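Local coordinates for protein NAD-dependent epimerase/dehydratase (Veillonella parvula DSM 2008, PDB 3R6D) that probably binds a nicotinamide adenine dinucleotide cofactor through a Rossmann-type fold and may act as an epimerase or dehydratase, at residues D125-P128 against I129-Q133; N140-E144 against S145-Y149; E167-P170 against E171-F175; E183-V186 against K187-D191; A195-E198 against T199-H202. All blocks are in the same frame, centred on the assembly; numbering follows the deposited sequence.

How the interactions relate
All five contacts are local, each within one continuous run of chain, and together they sample a helix start, a helix-to-strand passage, a helix interior and two surface loops of a Rossmann-type domain. Interactions 1 and 2 lie at the two ends of helix 129-144: the first is a surface contact at its start, the second a partly buried exit into strand 148-158. Interaction 4, the buried one, is regular helix. Interactions 3 and 5 are surface loops flanking strands 167-169 and 204-209, which pair antiparallel; they touch through Leu168 and Phe201. Polar side chains shape the turns of 2 and 5, which meet at Asn148, whereas apolar side-chain packing dominates in 1, 3 and 4.

Interaction 1. Residues D125-P128 against I129-Q133; sequences DNLP and ISYVQ
Leu127 packs against the first turn of helix 129-144. The leucine CB lies 4.0 Å from CG2 of Val132, the valine branch that stands beside its own backbone N. From CG the leucine side chain forks, and one branch, CD2, approaches the phenol of Tyr131 obliquely, coming within 3.9 Å of CD2 of that ring. The tyrosine puts its ring there by holding CG anti to the backbone N (chi1 -179°), which swings the ring out beside the leucine tip. Pro128 packs beside this pair: its CG lies 3.9 Å from CB of Tyr131, while its CB comes 4.0 Å from OG of Ser130.

The backbone binds the same residues. Pro128 O accepts from Val132 N at 3.2 Å, a nearly straight bond (165°) lying in the carbonyl plane, and takes a second, weak and bent bond from Tyr131 N. Strand 102-108 lies against this corner, where Met108 meets both Leu127 and Tyr131, and Trp156 of strand 148-158 also touches the leucine. With Pro128 as the N-cap, the apolar meeting of Leu127, the residue before the cap, with Val132, four residues after it, is the hydrophobic staple of a helix N-terminus, here on a helix packed against a Rossmann-type sheet.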
loop_
_atom_site.group_PDB
_atom_site.type_symbol
_atom_site.label_atom_id
_atom_site.label_comp_id
_atom_site.label_asym_id
_atom_site.label_seq_id
_atom_site.Cartn_x
_atom_site.Cartn_y
_atom_site.Cartn_z
ATOM N N ASP A 125 -6.286 -21.429 0.970
ATOM C CA ASP A 125 -6.049 -22.401 2.031
ATOM C C ASP A 125 -5.293 -21.771 3.194
ATOM O O ASP A 125 -5.303 -22.297 4.301
ATOM C CB ASP A 125 -5.224 -23.580 1.509
ATOM C CG ASP A 125 -6.012 -24.549 0.622
ATOM O OD1 ASP A 125 -7.256 -24.426 0.458
ATOM O OD2 ASP A 125 -5.355 -25.466 0.069
ATOM N N ASN A 126 -4.622 -20.648 2.950
ATOM C CA ASN A 126 -3.719 -20.045 3.932
ATOM C C ASN A 126 -4.136 -18.661 4.408
ATOM O O ASN A 126 -3.328 -17.921 4.981
ATOM C CB ASN A 126 -2.278 -20.046 3.376
ATOM C CG ASN A 126 -1.657 -21.425 3.482
ATOM O OD1 ASN A 126 -1.099 -21.781 4.525
ATOM N ND2 ASN A 126 -1.810 -22.227 2.445
ATOM N N LEU A 127 -5.405 -18.332 4.202
ATOM C CA LEU A 127 -5.973 -17.092 4.719
ATOM C C LEU A 127 -7.352 -17.377 5.261
ATOM O O LEU A 127 -8.109 -18.171 4.684
ATOM C CB LEU A 127 -6.124 -16.074 3.587
ATOM C CG LEU A 127 -4.811 -15.531 3.011
ATOM C CD1 LEU A 127 -5.098 -14.748 1.751
ATOM C CD2 LEU A 127 -4.047 -14.656 4.020
ATOM N N PRO A 128 -7.727 -16.694 6.346
ATOM C CA PRO A 128 -9.101 -16.851 6.813
ATOM C C PRO A 128 -10.062 -16.188 5.836
ATOM O O PRO A 128 -9.707 -15.193 5.211
ATOM C CB PRO A 128 -9.129 -16.114 8.149
ATOM C CG PRO A 128 -7.825 -15.477 8.351
ATOM C CD PRO A 128 -6.892 -15.853 7.218
ATOM N N ILE A 129 -11.256 -16.743 5.705
ATOM C CA ILE A 129 -12.247 -16.202 4.805
ATOM C C ILE A 129 -12.572 -14.766 5.164
ATOM O O ILE A 129 -12.745 -13.926 4.276
ATOM C CB ILE A 129 -13.536 -17.079 4.802
ATOM C CG1 ILE A 129 -13.214 -18.417 4.139
ATOM C CG2 ILE A 129 -14.685 -16.356 4.082
ATOM C CD1 ILE A 129 -14.397 -19.423 4.171
ATOM N N SER A 130 -12.633 -14.468 6.455
ATOM C CA SER A 130 -12.951 -13.122 6.882
ATOM C C SER A 130 -11.911 -12.128 6.343
ATOM O O SER A 130 -12.252 -10.971 6.049
ATOM C CB SER A 130 -13.061 -13.049 8.412
ATOM O OG SER A 130 -11.797 -13.255 9.013
ATOM N N TYR A 131 -10.648 -12.559 6.312
ATOM C CA TYR A 131 -9.560 -11.691 5.849
ATOM C C TYR A 131 -9.736 -11.380 4.358
ATOM O O TYR A 131 -9.648 -10.213 3.924
ATOM C CB TYR A 131 -8.195 -12.323 6.090
ATOM C CG TYR A 131 -7.051 -11.428 5.634
ATOM C CD1 TYR A 131 -6.573 -10.401 6.453
ATOM C CD2 TYR A 131 -6.477 -11.570 4.372
ATOM C CE1 TYR A 131 -5.559 -9.576 6.044
ATOM C CE2 TYR A 131 -5.438 -10.737 3.965
ATOM C CZ TYR A 131 -4.990 -9.748 4.816
ATOM O OH TYR A 131 -3.965 -8.906 4.434
ATOM N N VAL A 132 -10.027 -12.429 3.585
ATOM C CA VAL A 132 -10.280 -12.300 2.149
ATOM C C VAL A 132 -11.458 -11.374 1.901
ATOM O O VAL A 132 -11.414 -10.510 1.039
ATOM C CB VAL A 132 -10.552 -13.655 1.502
ATOM C CG1 VAL A 132 -10.895 -13.506 0.026
ATOM C CG2 VAL A 132 -9.340 -14.521 1.691
ATOM N N GLN A 133 -12.552 -11.612 2.615
ATOM C CA GLN A 133 -13.759 -10.842 2.377
ATOM C C GLN A 133 -13.603 -9.372 2.736
ATOM O O GLN A 133 -14.115 -8.516 2.033
ATOM C CB GLN A 133 -14.950 -11.501 3.063
ATOM C CG GLN A 133 -15.120 -12.877 2.432
ATOM C CD GLN A 133 -16.392 -13.606 2.794
ATOM O OE1 GLN A 133 -16.973 -13.394 3.857
ATOM N NE2 GLN A 133 -16.824 -14.489 1.901
#

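Interaction 2. Residues N140-E144 against S145-Y149; sequences NVLRE and SNLNY
Leu142, Ser145 and Tyr149 meet in a helix-to-strand turn, where helix 129-144 passes into strand 148-158 of the Rossmann-type sheet. Its corner is an ST turn: Ser145 OG accepts from Leu147 N at 3.0 Å. The same hydroxyl donates to Leu142 O over 2.7 Å, in the carbonyl plane and on a lone pair; with chi1 of 87° OG stands between the backbone N and the carbonyl carbon, turned back toward the helix. Ser145 N gives Leu142 O a second bond of 3.1 Å, from well above that plane, so two donors from one residue grip this carbonyl of the last helical turn.

Apolar packing closes the inner side of the turn. Leu142 and Tyr149 run past each other in opposite directions, with CG of the leucine 3.8 Å from CB of the tyrosine, and CD1 of Leu142 also meets CD1 of Leu147 at 4.0 Å. Val103 of strand 102-108 touches all three. Farther out, CG of Arg143 lies 3.7 Å from Tyr149 OH. A water in the plane of the tyrosine ring, at its edge, links 2.6 Å to Tyr149 OH and donates to Arg143 O at 2.8 Å.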
loop_
_atom_site.group_PDB
_atom_site.type_symbol
_atom_site.label_atom_id
_atom_site.label_comp_id
_atom_site.label_asym_id
_atom_site.label_seq_id
_atom_site.Cartn_x
_atom_site.Cartn_y
_atom_site.Cartn_z
ATOM N N ASN A 140 -13.426 -2.825 -3.115
ATOM C CA ASN A 140 -14.641 -2.311 -3.756
ATOM C C ASN A 140 -14.931 -0.884 -3.352
ATOM O O ASN A 140 -15.251 -0.067 -4.206
ATOM C CB ASN A 140 -15.852 -3.193 -3.428
ATOM C CG ASN A 140 -15.746 -4.576 -4.050
ATOM O OD1 ASN A 140 -14.897 -4.822 -4.921
ATOM N ND2 ASN A 140 -16.608 -5.491 -3.604
ATOM N N VAL A 141 -14.787 -0.571 -2.049
ATOM C CA VAL A 141 -15.052 0.800 -1.596
ATOM C C VAL A 141 -14.113 1.769 -2.334
ATOM O O VAL A 141 -14.512 2.854 -2.772
ATOM C CB VAL A 141 -14.905 0.948 -0.063
ATOM C CG1 VAL A 141 -14.861 2.436 0.351
ATOM C CG2 VAL A 141 -16.089 0.230 0.640
ATOM N N LEU A 142 -12.825 1.413 -2.422
ATOM C CA LEU A 142 -11.877 2.332 -3.057
ATOM C C LEU A 142 -12.150 2.494 -4.562
ATOM O O LEU A 142 -12.150 3.608 -5.095
ATOM C CB LEU A 142 -10.430 1.922 -2.771
ATOM C CG LEU A 142 -9.367 2.873 -3.287
ATOM C CD1 LEU A 142 -9.561 4.318 -2.779
ATOM C CD2 LEU A 142 -7.988 2.333 -2.888
ATOM N N ARG A 143 -12.437 1.385 -5.243
ATOM C CA ARG A 143 -12.767 1.488 -6.692
ATOM C C ARG A 143 -14.039 2.287 -7.007
ATOM O O ARG A 143 -14.163 2.885 -8.077
ATOM C CB ARG A 143 -12.874 0.131 -7.341
ATOM C CG ARG A 143 -11.606 -0.642 -7.278
ATOM C CD ARG A 143 -11.717 -1.993 -8.086
ATOM N NE ARG A 143 -12.920 -2.814 -7.765
ATOM C CZ ARG A 143 -13.132 -4.074 -8.197
ATOM N NH1 ARG A 143 -12.219 -4.719 -8.926
ATOM N NH2 ARG A 143 -14.263 -4.708 -7.884
ATOM N N GLU A 144 -14.999 2.241 -6.098
ATOM C CA GLU A 144 -16.251 3.023 -6.208
ATOM C C GLU A 144 -16.101 4.504 -5.914
ATOM O O GLU A 144 -16.996 5.306 -6.201
ATOM C CB GLU A 144 -17.331 2.438 -5.275
ATOM C CG GLU A 144 -17.732 1.020 -5.624
ATOM C CD GLU A 144 -18.421 0.299 -4.461
ATOM O OE1 GLU A 144 -18.659 0.900 -3.366
ATOM O OE2 GLU A 144 -18.712 -0.903 -4.660
ATOM N N SER A 145 -14.988 4.859 -5.271
ATOM C CA SER A 145 -14.730 6.206 -4.966
ATOM C C SER A 145 -14.405 6.960 -6.206
ATOM O O SER A 145 -14.140 6.371 -7.280
ATOM C CB SER A 145 -13.593 6.277 -3.962
ATOM O OG SER A 145 -12.311 6.291 -4.604
ATOM N N ASN A 146 -14.358 8.268 -6.055
ATOM C CA ASN A 146 -13.950 9.128 -7.099
ATOM C C ASN A 146 -12.464 9.511 -7.029
ATOM O O ASN A 146 -11.988 10.392 -7.746
ATOM C CB ASN A 146 -14.866 10.368 -6.955
ATOM C CG ASN A 146 -14.858 10.968 -5.480
ATOM O OD1 ASN A 146 -13.807 10.956 -4.823
ATOM N ND2 ASN A 146 -16.024 11.443 -4.964
ATOM N N LEU A 147 -11.723 8.846 -6.114
ATOM C CA LEU A 147 -10.344 9.218 -5.836
ATOM C C LEU A 147 -9.444 8.781 -6.979
ATOM O O LEU A 147 -9.739 7.795 -7.703
ATOM C CB LEU A 147 -9.842 8.588 -4.521
ATOM C CG LEU A 147 -10.621 9.029 -3.288
ATOM C CD1 LEU A 147 -10.234 8.219 -2.073
ATOM C CD2 LEU A 147 -10.411 10.527 -2.998
ATOM N N ASN A 148 -8.313 9.464 -7.138
ATOM C CA ASN A 148 -7.311 9.030 -8.070
ATOM C C ASN A 148 -6.451 7.958 -7.383
ATOM O O ASN A 148 -5.380 8.249 -6.818
ATOM C CB ASN A 148 -6.455 10.179 -8.567
ATOM C CG ASN A 148 -5.412 9.706 -9.545
ATOM O OD1 ASN A 148 -5.484 8.557 -10.008
ATOM N ND2 ASN A 148 -4.392 10.514 -9.799
ATOM N N TYR A 149 -6.959 6.716 -7.394
ATOM C CA TYR A 149 -6.353 5.614 -6.669
ATOM C C TYR A 149 -5.389 4.826 -7.521
ATOM O O TYR A 149 -5.571 4.678 -8.747
ATOM C CB TYR A 149 -7.433 4.683 -6.073
ATOM C CG TYR A 149 -8.216 3.907 -7.106
ATOM C CD1 TYR A 149 -7.706 2.719 -7.623
ATOM C CD2 TYR A 149 -9.478 4.333 -7.546
ATOM C CE1 TYR A 149 -8.385 1.979 -8.575
ATOM C CE2 TYR A 149 -10.190 3.600 -8.497
ATOM C CZ TYR A 149 -9.625 2.418 -8.996
ATOM O OH TYR A 149 -10.286 1.634 -9.937
HETATM O O HOH W 1 -12.817 2.142 -10.363
#

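Interaction 3. Residues E167-P170 against E171-F175; sequences ELIP and EGAQF
With chi1 of -53°, Ile169 places its CG2 methyl anti to the backbone N and its CG1 branch beside that N, and so divides its two arms between different partners in the returning chain. CG1 sits over one face of the Phe175 ring, 4.3 Å above the plane and over its centre, while the bend that follows carries CD1 away from the middle of the ring. CG2 turns into the loop: it lies 3.8 Å from CB of Ala173 and 3.4 Å from the carbonyl O of Gln174.

The bend itself is a type II beta turn from Pro170 to Ala173, closing the end of strand 167-169. Ala173 N donates to Pro170 O at 3.1 Å, fairly straight at 161° but from above the carbonyl plane. Gly172 stands third in the turn with a positive phi of 86°, a backbone shape in which any side-chain carbon would collide with the carbonyl oxygen of Glu171. The proline ring adds an apolar touch, its CD 4.0 Å from CB of Ala173. A water spans the mouth, donating both to Pro170 O, at 3.0 Å, and to Ala173 O, at 2.8 Å.

Outside the turn, strand 167-169 pairs antiparallel with strand 204-209, and Glu171 bonds through OE2 to the backbone N of Ser205. The Phe175 ring, touched by Ile169 on one face, also meets Phe115 in an edge-to-face pair and packs on Arg153 and Thr155 of strand 148-158.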
loop_
_atom_site.group_PDB
_atom_site.type_symbol
_atom_site.label_atom_id
_atom_site.label_comp_id
_atom_site.label_asym_id
_atom_site.label_seq_id
_atom_site.Cartn_x
_atom_site.Cartn_y
_atom_site.Cartn_z
ATOM N N GLU A 167 8.061 -6.779 -11.077
ATOM C CA GLU A 167 7.349 -6.479 -12.301
ATOM C C GLU A 167 5.925 -6.091 -11.950
ATOM O O GLU A 167 5.379 -6.515 -10.908
ATOM C CB GLU A 167 7.390 -7.672 -13.273
ATOM C CG GLU A 167 6.823 -8.968 -12.682
ATOM C CD GLU A 167 6.974 -10.158 -13.618
ATOM O OE1 GLU A 167 7.387 -9.966 -14.799
ATOM O OE2 GLU A 167 6.697 -11.297 -13.186
ATOM N N LEU A 168 5.330 -5.312 -12.831
ATOM C CA LEU A 168 3.978 -4.800 -12.659
ATOM C C LEU A 168 3.054 -5.580 -13.575
ATOM O O LEU A 168 3.362 -5.801 -14.744
ATOM C CB LEU A 168 3.937 -3.302 -12.994
ATOM C CG LEU A 168 4.814 -2.417 -12.112
ATOM C CD1 LEU A 168 4.718 -0.955 -12.473
ATOM C CD2 LEU A 168 4.466 -2.586 -10.635
ATOM N N ILE A 169 1.929 -6.024 -13.021
ATOM C CA ILE A 169 0.998 -6.914 -13.713
ATOM C C ILE A 169 -0.318 -6.191 -13.945
ATOM O O ILE A 169 -1.048 -5.909 -12.986
ATOM C CB ILE A 169 0.752 -8.223 -12.907
ATOM C CG1 ILE A 169 2.062 -8.919 -12.550
ATOM C CG2 ILE A 169 -0.195 -9.169 -13.680
ATOM C CD1 ILE A 169 2.847 -9.419 -13.664
ATOM N N PRO A 170 -0.620 -5.860 -15.202
ATOM C CA PRO A 170 -1.805 -5.047 -15.432
ATOM C C PRO A 170 -3.110 -5.758 -15.089
ATOM O O PRO A 170 -3.141 -7.003 -14.970
ATOM C CB PRO A 170 -1.714 -4.681 -16.929
ATOM C CG PRO A 170 -0.693 -5.435 -17.519
ATOM C CD PRO A 170 0.176 -6.068 -16.429
ATOM N N GLU A 171 -4.190 -4.990 -14.977
ATOM C CA GLU A 171 -5.498 -5.549 -14.741
ATOM C C GLU A 171 -5.844 -6.521 -15.850
ATOM O O GLU A 171 -5.680 -6.184 -17.039
ATOM C CB GLU A 171 -6.542 -4.421 -14.760
ATOM C CG GLU A 171 -6.243 -3.410 -13.744
ATOM C CD GLU A 171 -7.380 -2.454 -13.506
ATOM O OE1 GLU A 171 -8.571 -2.834 -13.534
ATOM O OE2 GLU A 171 -7.068 -1.288 -13.265
ATOM N N GLY A 172 -6.345 -7.690 -15.452
ATOM C CA GLY A 172 -6.745 -8.735 -16.415
ATOM C C GLY A 172 -5.620 -9.664 -16.865
ATOM O O GLY A 172 -5.891 -10.672 -17.536
ATOM N N ALA A 173 -4.366 -9.342 -16.576
ATOM C CA ALA A 173 -3.258 -10.209 -16.970
ATOM C C ALA A 173 -3.093 -11.366 -15.975
ATOM O O ALA A 173 -3.428 -11.261 -14.790
ATOM C CB ALA A 173 -2.007 -9.417 -17.054
ATOM N N GLN A 174 -2.588 -12.491 -16.458
ATOM C CA GLN A 174 -2.188 -13.583 -15.570
ATOM C C GLN A 174 -1.197 -13.069 -14.566
ATOM O O GLN A 174 -0.286 -12.333 -14.918
ATOM C CB GLN A 174 -1.436 -14.649 -16.356
ATOM C CG GLN A 174 -2.224 -15.263 -17.455
ATOM C CD GLN A 174 -1.439 -16.261 -18.233
ATOM O OE1 GLN A 174 -0.687 -17.053 -17.670
ATOM N NE2 GLN A 174 -1.643 -16.261 -19.539
ATOM N N PHE A 175 -1.370 -13.474 -13.314
ATOM C CA PHE A 175 -0.423 -13.126 -12.244
ATOM C C PHE A 175 0.145 -14.452 -11.734
ATOM O O PHE A 175 -0.479 -15.143 -10.926
ATOM C CB PHE A 175 -1.177 -12.382 -11.133
ATOM C CG PHE A 175 -0.301 -11.676 -10.111
ATOM C CD1 PHE A 175 -0.726 -10.480 -9.573
ATOM C CD2 PHE A 175 0.839 -12.251 -9.553
ATOM C CE1 PHE A 175 -0.002 -9.820 -8.626
ATOM C CE2 PHE A 175 1.579 -11.556 -8.588
ATOM C CZ PHE A 175 1.135 -10.313 -8.138
HETATM O O HOH W 2 -3.632 -9.182 -12.970
#

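Interaction 4. Residues E183-V186 against K187-D191; sequences EAVV and KAIFD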
loop_
_atom_site.group_PDB
_atom_site.type_symbol
_atom_site.label_atom_id
_atom_site.label_comp_id
_atom_site.label_asym_id
_atom_site.label_seq_id
_atom_site.Cartn_x
_atom_site.Cartn_y
_atom_site.Cartn_z
ATOM N N GLU A 183 10.980 -5.221 0.120
ATOM C CA GLU A 183 11.912 -4.250 -0.460
ATOM C C GLU A 183 11.610 -3.933 -1.926
ATOM O O GLU A 183 11.677 -2.752 -2.332
ATOM C CB GLU A 183 13.351 -4.739 -0.258
ATOM C CG GLU A 183 13.839 -4.763 1.195
ATOM C CD GLU A 183 13.599 -6.081 1.926
ATOM O OE1 GLU A 183 12.773 -6.926 1.476
ATOM O OE2 GLU A 183 14.249 -6.274 2.986
ATOM N N ALA A 184 11.233 -4.965 -2.700
ATOM C CA ALA A 184 10.827 -4.747 -4.100
ATOM C C ALA A 184 9.547 -3.934 -4.191
ATOM O O ALA A 184 9.434 -3.044 -5.035
ATOM C CB ALA A 184 10.688 -6.083 -4.823
ATOM N N VAL A 185 8.582 -4.221 -3.312
ATOM C CA VAL A 185 7.342 -3.456 -3.320
ATOM C C VAL A 185 7.630 -1.967 -3.022
ATOM O O VAL A 185 7.066 -1.058 -3.661
ATOM C CB VAL A 185 6.305 -4.031 -2.346
ATOM C CG1 VAL A 185 5.042 -3.123 -2.300
ATOM C CG2 VAL A 185 5.909 -5.447 -2.737
ATOM N N VAL A 186 8.489 -1.726 -2.032
ATOM C CA VAL A 186 8.847 -0.363 -1.701
ATOM C C VAL A 186 9.498 0.384 -2.866
ATOM O O VAL A 186 9.203 1.554 -3.104
ATOM C CB VAL A 186 9.698 -0.313 -0.432
ATOM C CG1 VAL A 186 10.325 1.084 -0.248
ATOM C CG2 VAL A 186 8.813 -0.663 0.793
ATOM N N LYS A 187 10.372 -0.295 -3.607
ATOM C CA LYS A 187 10.953 0.297 -4.827
ATOM C C LYS A 187 9.866 0.649 -5.842
ATOM O O LYS A 187 9.909 1.732 -6.453
ATOM C CB LYS A 187 11.990 -0.629 -5.466
ATOM C CG LYS A 187 13.327 -0.688 -4.739
ATOM C CD LYS A 187 14.157 0.552 -5.021
ATOM C CE LYS A 187 15.505 0.499 -4.303
ATOM N NZ LYS A 187 16.374 -0.630 -4.746
ATOM N N ALA A 188 8.889 -0.241 -6.018
ATOM C CA ALA A 188 7.794 0.068 -6.943
ATOM C C ALA A 188 7.008 1.316 -6.487
ATOM O O ALA A 188 6.694 2.177 -7.304
ATOM C CB ALA A 188 6.862 -1.135 -7.101
ATOM N N ILE A 189 6.714 1.414 -5.182
ATOM C CA ILE A 189 5.991 2.595 -4.675
ATOM C C ILE A 189 6.819 3.864 -4.907
ATOM O O ILE A 189 6.320 4.885 -5.383
ATOM C CB ILE A 189 5.606 2.443 -3.189
ATOM C CG1 ILE A 189 4.692 1.215 -2.979
ATOM C CG2 ILE A 189 4.996 3.715 -2.666
ATOM C CD1 ILE A 189 4.740 0.723 -1.556
ATOM N N PHE A 190 8.118 3.789 -4.599
ATOM C CA PHE A 190 9.020 4.908 -4.835
ATOM C C PHE A 190 8.933 5.334 -6.306
ATOM O O PHE A 190 8.825 6.519 -6.631
ATOM C CB PHE A 190 10.437 4.471 -4.460
ATOM C CG PHE A 190 11.487 5.519 -4.692
ATOM C CD1 PHE A 190 11.905 6.347 -3.654
ATOM C CD2 PHE A 190 12.060 5.665 -5.945
ATOM C CE1 PHE A 190 12.912 7.310 -3.864
ATOM C CE2 PHE A 190 13.034 6.642 -6.175
ATOM C CZ PHE A 190 13.453 7.447 -5.128
ATOM N N ASP A 191 9.014 4.348 -7.201
ATOM C CA ASP A 191 9.020 4.641 -8.643
ATOM C C ASP A 191 7.701 5.299 -9.062
ATOM O O ASP A 191 7.710 6.261 -9.842
ATOM C CB ASP A 191 9.284 3.383 -9.444
ATOM C CG ASP A 191 10.712 2.878 -9.294
ATOM O OD1 ASP A 191 11.580 3.662 -8.852
ATOM O OD2 ASP A 191 10.991 1.700 -9.617
#
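Residues Glu183 to Asp191 form unbroken alpha helix, and each carbonyl of the first four residues receives the amide four places on: Glu183 from Lys187, Ala184 from Ala188, Val185 from Ile189 and Val186 from Phe190. The last two are the shorter, with Ile189 N to Val185 O and Phe190 N to Val186 O both 2.9 Å. The bond from Ile189 lies in the carbonyl plane, whereas the other three donors are tilted from theirs by 20-25°.

Side chains one turn apart then pack along the rod. CG1 of Val185 meets CD1 of Ile189 at 3.9 Å, the two branches crossing at a slant; the isoleucine CG1 also rides 3.4 Å from Val185 O, its chi1 of -60° laying that arm back along the preceding turn. CB of Phe190 comes equally near Val186 O, at 3.4 Å, and its ring leads off from there.

These faces point to different neighbours. Val185 packs on Leu154 and Leu157, and Ile189 on Leu152, all of strand 148-158, while Val186 touches Thr24 and Phe190 touches Tyr28 of helix 22-28. Helix 182-193 thus rests on the sheet with helix 22-28 beside it, as in the helical layer of a Rossmann-type domain.

Interaction 5. Residues A195-E198 against T199-H202; sequences AADE and TPFH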
loop_
_atom_site.group_PDB
_atom_site.type_symbol
_atom_site.label_atom_id
_atom_site.label_comp_id
_atom_site.label_asym_id
_atom_site.label_seq_id
_atom_site.Cartn_x
_atom_site.Cartn_y
_atom_site.Cartn_z
ATOM N N ALA A 195 6.996 9.170 -10.957
ATOM C CA ALA A 195 6.579 9.029 -12.363
ATOM C C ALA A 195 5.927 10.320 -12.874
ATOM O O ALA A 195 4.804 10.645 -12.502
ATOM C CB ALA A 195 5.584 7.858 -12.476
ATOM N N ALA A 196 6.585 11.051 -13.771
ATOM C CA ALA A 196 5.955 12.273 -14.317
ATOM C C ALA A 196 4.626 11.967 -15.024
ATOM O O ALA A 196 3.612 12.710 -14.859
ATOM C CB ALA A 196 6.913 12.986 -15.262
ATOM N N ASP A 197 4.631 10.908 -15.832
ATOM C CA ASP A 197 3.416 10.425 -16.437
ATOM C C ASP A 197 2.859 9.325 -15.548
ATOM O O ASP A 197 3.319 8.198 -15.554
ATOM C CB ASP A 197 3.687 9.923 -17.851
ATOM C CG ASP A 197 2.418 9.423 -18.563
ATOM O OD1 ASP A 197 1.330 9.447 -17.929
ATOM O OD2 ASP A 197 2.514 8.967 -19.725
ATOM N N GLU A 198 1.829 9.682 -14.802
ATOM C CA GLU A 198 1.220 8.741 -13.864
ATOM C C GLU A 198 -0.074 8.135 -14.401
ATOM O O GLU A 198 -0.818 7.488 -13.653
ATOM C CB GLU A 198 1.064 9.334 -12.444
ATOM C CG GLU A 198 0.031 10.446 -12.298
ATOM C CD GLU A 198 -0.229 10.878 -10.844
ATOM O OE1 GLU A 198 0.630 10.638 -9.949
ATOM O OE2 GLU A 198 -1.300 11.510 -10.611
ATOM N N THR A 199 -0.335 8.301 -15.698
ATOM C CA THR A 199 -1.554 7.732 -16.269
ATOM C C THR A 199 -1.688 6.207 -16.091
ATOM O O THR A 199 -2.804 5.738 -15.858
ATOM C CB THR A 199 -1.795 8.165 -17.733
ATOM O OG1 THR A 199 -0.732 7.673 -18.543
ATOM C CG2 THR A 199 -1.876 9.690 -17.839
ATOM N N PRO A 200 -0.581 5.424 -16.159
ATOM C CA PRO A 200 -0.769 3.983 -15.915
ATOM C C PRO A 200 -1.216 3.657 -14.488
ATOM O O PRO A 200 -1.595 2.505 -14.219
ATOM C CB PRO A 200 0.617 3.371 -16.151
ATOM C CG PRO A 200 1.321 4.369 -17.023
ATOM C CD PRO A 200 0.810 5.724 -16.578
ATOM N N PHE A 201 -1.137 4.642 -13.584
ATOM C CA PHE A 201 -1.478 4.469 -12.213
ATOM C C PHE A 201 -2.745 5.217 -11.814
ATOM O O PHE A 201 -3.120 5.246 -10.666
ATOM C CB PHE A 201 -0.291 4.919 -11.362
ATOM C CG PHE A 201 0.979 4.234 -11.755
ATOM C CD1 PHE A 201 1.074 2.842 -11.705
ATOM C CD2 PHE A 201 2.050 4.963 -12.277
ATOM C CE1 PHE A 201 2.195 2.199 -12.146
ATOM C CE2 PHE A 201 3.185 4.321 -12.716
ATOM C CZ PHE A 201 3.268 2.937 -12.648
ATOM N N HIS A 202 -3.397 5.866 -12.778
ATOM C CA HIS A 202 -4.562 6.685 -12.505
ATOM C C HIS A 202 -5.807 5.800 -12.467
ATOM O O HIS A 202 -6.288 5.356 -13.512
ATOM C CB HIS A 202 -4.717 7.731 -13.621
ATOM C CG HIS A 202 -5.735 8.789 -13.323
ATOM N ND1 HIS A 202 -7.094 8.623 -13.509
ATOM C CD2 HIS A 202 -5.581 10.034 -12.814
ATOM C CE1 HIS A 202 -7.728 9.718 -13.118
ATOM N NE2 HIS A 202 -6.833 10.598 -12.712
#
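Asp197 and Thr199 meet through one carboxylate oxygen. OD1 of the aspartate accepts from Thr199 N at 3.0 Å, on its anti side, and from the hydroxyl OG1 of Thr199 at 2.8 Å, on its syn side; both donors reach it from the same face of the carboxylate plane. Because the threonine is modelled in two conformers, the hydroxyl bond belongs to one of them and is the less certain. Asp197 brings its carboxylate forward with CG anti to the backbone N (chi1 -179°), alongside the chain that follows.

Next in line, Glu198 O accepts from Phe201 N at 2.9 Å, from above the carbonyl plane. The bond from Thr199 N to Asp197 OD1 closes an Asx turn, and that from Phe201 N opens the short 3-10 segment 199-201, whose last turn is continued by His202 N donating to Thr199 O at 3.1 Å. The phenylalanine ring is bordered from two directions: CB of Ala195 stands at its edge, near its plane, 4.3 Å from CE2, while CB of Pro200 lies 4.2 Å above the centre of one face.

Farther out, Glu198 sends its carboxylate off the turn, where OE1 forms a salt bridge with Arg102 NE and a hydrogen bond with Tyr5 OH. The carbonyls of Pro200 and Phe201 accept hydrogen bonds from the hydroxyls of Thr204 and Thr150, fastening this loop to strands 204-209 and 148-158, and Leu168 of strand 167-169 packs 4.1 Å from the Phe201 ring, CD1 to CE1.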